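Local structure of sulfite reductase [ferredoxin] (Mycobacterium tuberculosis, 1ZJ8) at residues A[124-138]-A[360-372]. The protein catalyses the six-electron reduction of sulfite to sulfide with electrons from ferredoxin, using a siroheme and a [4Fe-4S] cluster. Sequence-based numbering, arbitrary orientation.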
loop_
_atom_site.group_PDB
_atom_site.type_symbol
_atom_site.label_atom_id
_atom_site.label_comp_id
_atom_site.label_asym_id
_atom_site.label_seq_id
_atom_site.Cartn_x
_atom_site.Cartn_y
_atom_site.Cartn_z
ATOM N N LEU A 124 -8.238 8.504 -15.960
ATOM C CA LEU A 124 -7.621 7.243 -15.579
ATOM C C LEU A 124 -8.163 6.067 -16.388
ATOM O O LEU A 124 -7.414 5.186 -16.803
ATOM C CB LEU A 124 -7.865 6.984 -14.096
ATOM C CG LEU A 124 -6.785 7.498 -13.149
ATOM C CD1 LEU A 124 -5.940 8.639 -13.743
ATOM C CD2 LEU A 124 -7.425 7.944 -11.826
ATOM N N GLY A 125 -9.467 6.062 -16.610
ATOM C CA GLY A 125 -10.102 4.962 -17.307
ATOM C C GLY A 125 -9.693 4.892 -18.757
ATOM O O GLY A 125 -9.426 3.814 -19.283
ATOM N N GLN A 126 -9.645 6.059 -19.391
ATOM C CA GLN A 126 -9.316 6.171 -20.810
ATOM C C GLN A 126 -7.842 5.938 -21.114
ATOM O O GLN A 126 -7.520 5.269 -22.098
ATOM C CB GLN A 126 -9.740 7.535 -21.295
ATOM C CG GLN A 126 -11.250 7.701 -21.248
ATOM C CD GLN A 126 -11.692 9.133 -21.337
ATOM O OE1 GLN A 126 -10.874 10.063 -21.299
ATOM N NE2 GLN A 126 -13.005 9.327 -21.458
ATOM N N ILE A 127 -6.961 6.480 -20.268
ATOM C CA ILE A 127 -5.538 6.171 -20.322
ATOM C C ILE A 127 -5.368 4.646 -20.371
ATOM O O ILE A 127 -4.651 4.140 -21.238
ATOM C CB ILE A 127 -4.725 6.736 -19.088
ATOM C CG1 ILE A 127 -4.880 8.262 -18.878
ATOM C CG2 ILE A 127 -3.261 6.448 -19.225
ATOM C CD1 ILE A 127 -5.102 9.089 -20.111
ATOM N N SER A 128 -6.026 3.923 -19.451
ATOM C CA SER A 128 -5.816 2.471 -19.302
ATOM C C SER A 128 -6.258 1.732 -20.556
ATOM O O SER A 128 -5.496 0.912 -21.110
ATOM C CB SER A 128 -6.586 1.913 -18.103
ATOM O OG SER A 128 -6.473 0.490 -17.999
ATOM N N THR A 129 -7.481 2.035 -20.996
ATOM C CA THR A 129 -8.094 1.355 -22.136
ATOM C C THR A 129 -7.228 1.522 -23.391
ATOM O O THR A 129 -7.070 0.588 -24.181
ATOM C CB THR A 129 -9.548 1.888 -22.411
ATOM O OG1 THR A 129 -10.315 1.932 -21.191
ATOM C CG2 THR A 129 -10.270 1.005 -23.410
ATOM N N GLU A 130 -6.623 2.700 -23.522
ATOM C CA GLU A 130 -5.898 3.100 -24.726
ATOM C C GLU A 130 -4.411 2.827 -24.685
ATOM O O GLU A 130 -3.841 2.492 -25.700
ATOM C CB GLU A 130 -6.101 4.594 -24.971
ATOM C CG GLU A 130 -5.958 5.022 -26.426
ATOM C CD GLU A 130 -5.649 6.520 -26.566
ATOM O OE1 GLU A 130 -6.609 7.344 -26.446
ATOM O OE2 GLU A 130 -4.447 6.852 -26.797
ATOM N N PHE A 131 -3.774 2.993 -23.535
ATOM C CA PHE A 131 -2.317 2.832 -23.443
ATOM C C PHE A 131 -1.821 1.671 -22.605
ATOM O O PHE A 131 -0.623 1.408 -22.632
ATOM C CB PHE A 131 -1.672 4.077 -22.840
ATOM C CG PHE A 131 -1.837 5.315 -23.658
ATOM C CD1 PHE A 131 -2.206 6.502 -23.047
ATOM C CD2 PHE A 131 -1.601 5.298 -25.035
ATOM C CE1 PHE A 131 -2.352 7.640 -23.784
ATOM C CE2 PHE A 131 -1.732 6.434 -25.785
ATOM C CZ PHE A 131 -2.113 7.610 -25.165
ATOM N N ALA A 132 -2.691 1.010 -21.837
ATOM C CA ALA A 132 -2.233 -0.025 -20.890
ATOM C C ALA A 132 -2.864 -1.392 -21.136
ATOM O O ALA A 132 -2.754 -2.282 -20.298
ATOM C CB ALA A 132 -2.467 0.429 -19.428
ATOM N N ARG A 133 -3.486 -1.565 -22.298
ATOM C CA ARG A 133 -4.209 -2.791 -22.642
ATOM C C ARG A 133 -5.344 -3.067 -21.658
ATOM O O ARG A 133 -5.725 -4.221 -21.437
ATOM C CB ARG A 133 -3.253 -3.984 -22.759
ATOM C CG ARG A 133 -2.052 -3.748 -23.720
ATOM C CD ARG A 133 -1.330 -5.060 -24.072
ATOM N NE ARG A 133 0.059 -4.872 -24.504
ATOM C CZ ARG A 133 0.766 -5.750 -25.233
ATOM N NH1 ARG A 133 0.234 -6.901 -25.655
ATOM N NH2 ARG A 133 2.030 -5.480 -25.554
ATOM N N ASP A 134 -5.896 -1.976 -21.111
ATOM C CA ASP A 134 -7.041 -1.988 -20.179
ATOM C C ASP A 134 -6.679 -2.528 -18.782
ATOM O O ASP A 134 -7.563 -2.808 -17.974
ATOM C CB ASP A 134 -8.247 -2.727 -20.773
ATOM C CG ASP A 134 -9.580 -2.040 -20.453
ATOM O OD1 ASP A 134 -9.657 -0.783 -20.546
ATOM O OD2 ASP A 134 -10.568 -2.753 -20.125
ATOM N N THR A 135 -5.387 -2.657 -18.491
ATOM C CA THR A 135 -4.947 -2.984 -17.150
ATOM C C THR A 135 -5.133 -1.766 -16.237
ATOM O O THR A 135 -4.787 -0.638 -16.599
ATOM C CB THR A 135 -3.445 -3.427 -17.120
ATOM O OG1 THR A 135 -2.600 -2.363 -17.602
ATOM C CG2 THR A 135 -3.241 -4.678 -17.963
ATOM N N ALA A 136 -5.673 -2.024 -15.050
ATOM C CA ALA A 136 -5.799 -1.021 -13.999
ATOM C C ALA A 136 -6.034 -1.739 -12.679
ATOM O O ALA A 136 -7.043 -2.409 -12.526
ATOM C CB ALA A 136 -6.958 -0.108 -14.308
ATOM N N ASP A 137 -5.087 -1.630 -11.749
ATOM C CA ASP A 137 -5.190 -2.312 -10.454
ATOM C C ASP A 137 -5.018 -1.320 -9.306
ATOM O O ASP A 137 -4.046 -0.554 -9.294
ATOM C CB ASP A 137 -4.149 -3.424 -10.345
ATOM C CG ASP A 137 -4.323 -4.502 -11.412
ATOM O OD1 ASP A 137 -5.489 -4.748 -11.823
ATOM O OD2 ASP A 137 -3.290 -5.098 -11.845
ATOM N N ILE A 138 -5.967 -1.322 -8.362
ATOM C CA ILE A 138 -5.941 -0.381 -7.248
ATOM C C ILE A 138 -5.025 -0.964 -6.246
ATOM O O ILE A 138 -5.276 -2.045 -5.749
ATOM C CB ILE A 138 -7.296 -0.174 -6.518
ATOM C CG1 ILE A 138 -8.201 0.771 -7.291
ATOM C CG2 ILE A 138 -7.095 0.447 -5.130
ATOM C CD1 ILE A 138 -9.029 0.039 -8.321
ATOM N N ILE A 360 -11.796 -7.767 -6.422
ATOM C CA ILE A 360 -10.998 -8.876 -5.955
ATOM C C ILE A 360 -9.532 -8.446 -6.001
ATOM O O ILE A 360 -8.923 -8.375 -7.073
ATOM C CB ILE A 360 -11.228 -10.118 -6.843
ATOM C CG1 ILE A 360 -12.643 -10.673 -6.645
ATOM C CG2 ILE A 360 -10.178 -11.188 -6.538
ATOM C CD1 ILE A 360 -12.955 -11.919 -7.457
ATOM N N ALA A 361 -8.974 -8.153 -4.832
ATOM C CA ALA A 361 -7.577 -7.790 -4.692
ATOM C C ALA A 361 -7.211 -6.663 -5.614
ATOM O O ALA A 361 -6.242 -6.772 -6.314
ATOM C CB ALA A 361 -6.706 -8.979 -4.991
ATOM N N GLY A 362 -8.026 -5.610 -5.659
ATOM C CA GLY A 362 -7.701 -4.390 -6.400
ATOM C C GLY A 362 -7.872 -4.437 -7.913
ATOM O O GLY A 362 -7.719 -3.407 -8.584
ATOM N N ARG A 363 -8.214 -5.602 -8.469
ATOM C CA ARG A 363 -8.231 -5.763 -9.930
ATOM C C ARG A 363 -9.463 -5.172 -10.559
ATOM O O ARG A 363 -10.559 -5.672 -10.331
ATOM C CB ARG A 363 -8.157 -7.243 -10.321
ATOM C CG ARG A 363 -8.433 -7.495 -11.829
ATOM C CD ARG A 363 -7.423 -8.407 -12.499
ATOM N NE ARG A 363 -6.152 -7.714 -12.677
ATOM C CZ ARG A 363 -5.019 -8.313 -13.043
ATOM N NH1 ARG A 363 -5.003 -9.617 -13.313
ATOM N NH2 ARG A 363 -3.891 -7.608 -13.135
ATOM N N VAL A 364 -9.276 -4.122 -11.350
ATOM C CA VAL A 364 -10.342 -3.543 -12.170
ATOM C C VAL A 364 -9.815 -3.402 -13.617
ATOM O O VAL A 364 -9.096 -4.287 -14.088
ATOM C CB VAL A 364 -10.906 -2.178 -11.574
ATOM C CG1 VAL A 364 -11.642 -2.407 -10.244
ATOM C CG2 VAL A 364 -9.808 -1.120 -11.385
ATOM N N SER A 365 -10.176 -2.325 -14.325
ATOM C CA SER A 365 -9.771 -2.099 -15.713
ATOM C C SER A 365 -10.221 -0.708 -16.178
ATOM O O SER A 365 -11.071 -0.051 -15.554
ATOM C CB SER A 365 -10.331 -3.181 -16.667
ATOM O OG SER A 365 -11.761 -3.219 -16.712
ATOM N N GLY A 366 -9.642 -0.268 -17.294
ATOM C CA GLY A 366 -9.967 1.022 -17.892
ATOM C C GLY A 366 -11.457 1.092 -18.075
ATOM O O GLY A 366 -12.095 2.006 -17.567
ATOM N N THR A 367 -12.006 0.100 -18.775
ATOM C CA THR A 367 -13.445 0.019 -19.030
ATOM C C THR A 367 -14.248 0.160 -17.767
ATOM O O THR A 367 -15.318 0.793 -17.791
ATOM C CB THR A 367 -13.854 -1.331 -19.641
ATOM O OG1 THR A 367 -13.181 -1.490 -20.888
ATOM C CG2 THR A 367 -15.365 -1.411 -19.874
ATOM N N ILE A 368 -13.770 -0.445 -16.674
ATOM C CA ILE A 368 -14.510 -0.393 -15.416
ATOM C C ILE A 368 -14.435 0.991 -14.773
ATOM O O ILE A 368 -15.457 1.532 -14.329
ATOM C CB ILE A 368 -14.067 -1.477 -14.431
ATOM C CG1 ILE A 368 -14.665 -2.812 -14.872
ATOM C CG2 ILE A 368 -14.553 -1.149 -13.000
ATOM C CD1 ILE A 368 -14.182 -3.990 -14.075
ATOM N N LEU A 369 -13.233 1.558 -14.716
ATOM C CA LEU A 369 -13.056 2.878 -14.115
ATOM C C LEU A 369 -13.909 3.912 -14.852
ATOM O O LEU A 369 -14.502 4.818 -14.237
ATOM C CB LEU A 369 -11.569 3.296 -14.141
ATOM C CG LEU A 369 -10.619 2.514 -13.224
ATOM C CD1 LEU A 369 -9.156 2.884 -13.466
ATOM C CD2 LEU A 369 -10.954 2.764 -11.767
ATOM N N THR A 370 -13.975 3.772 -16.173
ATOM C CA THR A 370 -14.745 4.711 -16.965
ATOM C C THR A 370 -16.208 4.456 -16.682
ATOM O O THR A 370 -16.984 5.399 -16.509
ATOM C CB THR A 370 -14.380 4.661 -18.460
ATOM O OG1 THR A 370 -12.965 4.831 -18.581
ATOM C CG2 THR A 370 -15.052 5.803 -19.242
ATOM N N ALA A 371 -16.571 3.183 -16.576
ATOM C CA ALA A 371 -17.958 2.806 -16.271
ATOM C C ALA A 371 -18.448 3.417 -14.948
ATOM O O ALA A 371 -19.602 3.886 -14.858
ATOM C CB ALA A 371 -18.086 1.302 -16.249
ATOM N N VAL A 372 -17.564 3.403 -13.946
ATOM C CA VAL A 372 -17.850 3.964 -12.622
ATOM C C VAL A 372 -18.020 5.488 -12.705
ATOM O O VAL A 372 -18.873 6.066 -12.030
ATOM C CB VAL A 372 -16.712 3.638 -11.582
ATOM C CG1 VAL A 372 -16.925 4.410 -10.270
ATOM C CG2 VAL A 372 -16.604 2.140 -11.309
#
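Arg363 grips Asp137 side-on: NE donates to OD1 (3.2 Å) and NH2 to OD2 (2.9 Å), each on the syn side of the carboxylate, with the two planes 37° apart. Arg363 sets off with CG anti to the backbone N (chi1 169°), then bends at chi2 and chi3, which lays its guanidinium edge alongside the shorter acid. Arg442 of helix 442-455 makes a weak, long ion pair with Asp137, whose side chain lies about 6 Å from the siroheme. Beside this pair, Val364 N and Ile138 N donate backbone hydrogen bonds to Ala136 O and Gly362 O. The short, weakly bonded strand 363-365 thus lies roughly antiparallel to strand 135-138, bringing together the two ferredoxin-like half domains characteristic of this reductase family. Val364 CG2 meets the terminal methyl, CD1, of Ile138, while small Ala136 leaves room for Leu369, whose CD1 lies 3.8 Å from Ala136 CB. Helices 124-131 and 366-372 pack nearly antiparallel (156°), their axes only 7.3 Å apart: Thr370 OG1 presses on Gly125 CA, and Gly125 O and Asp134 OD1 on Gly366 CA, where only glycine's hydrogens fit. Asp134 receives Thr367 N on OD1 (3.1 Å) and Thr367 OG1 on OD2 (3.0 Å); the helix dipole probably strengthens this hold.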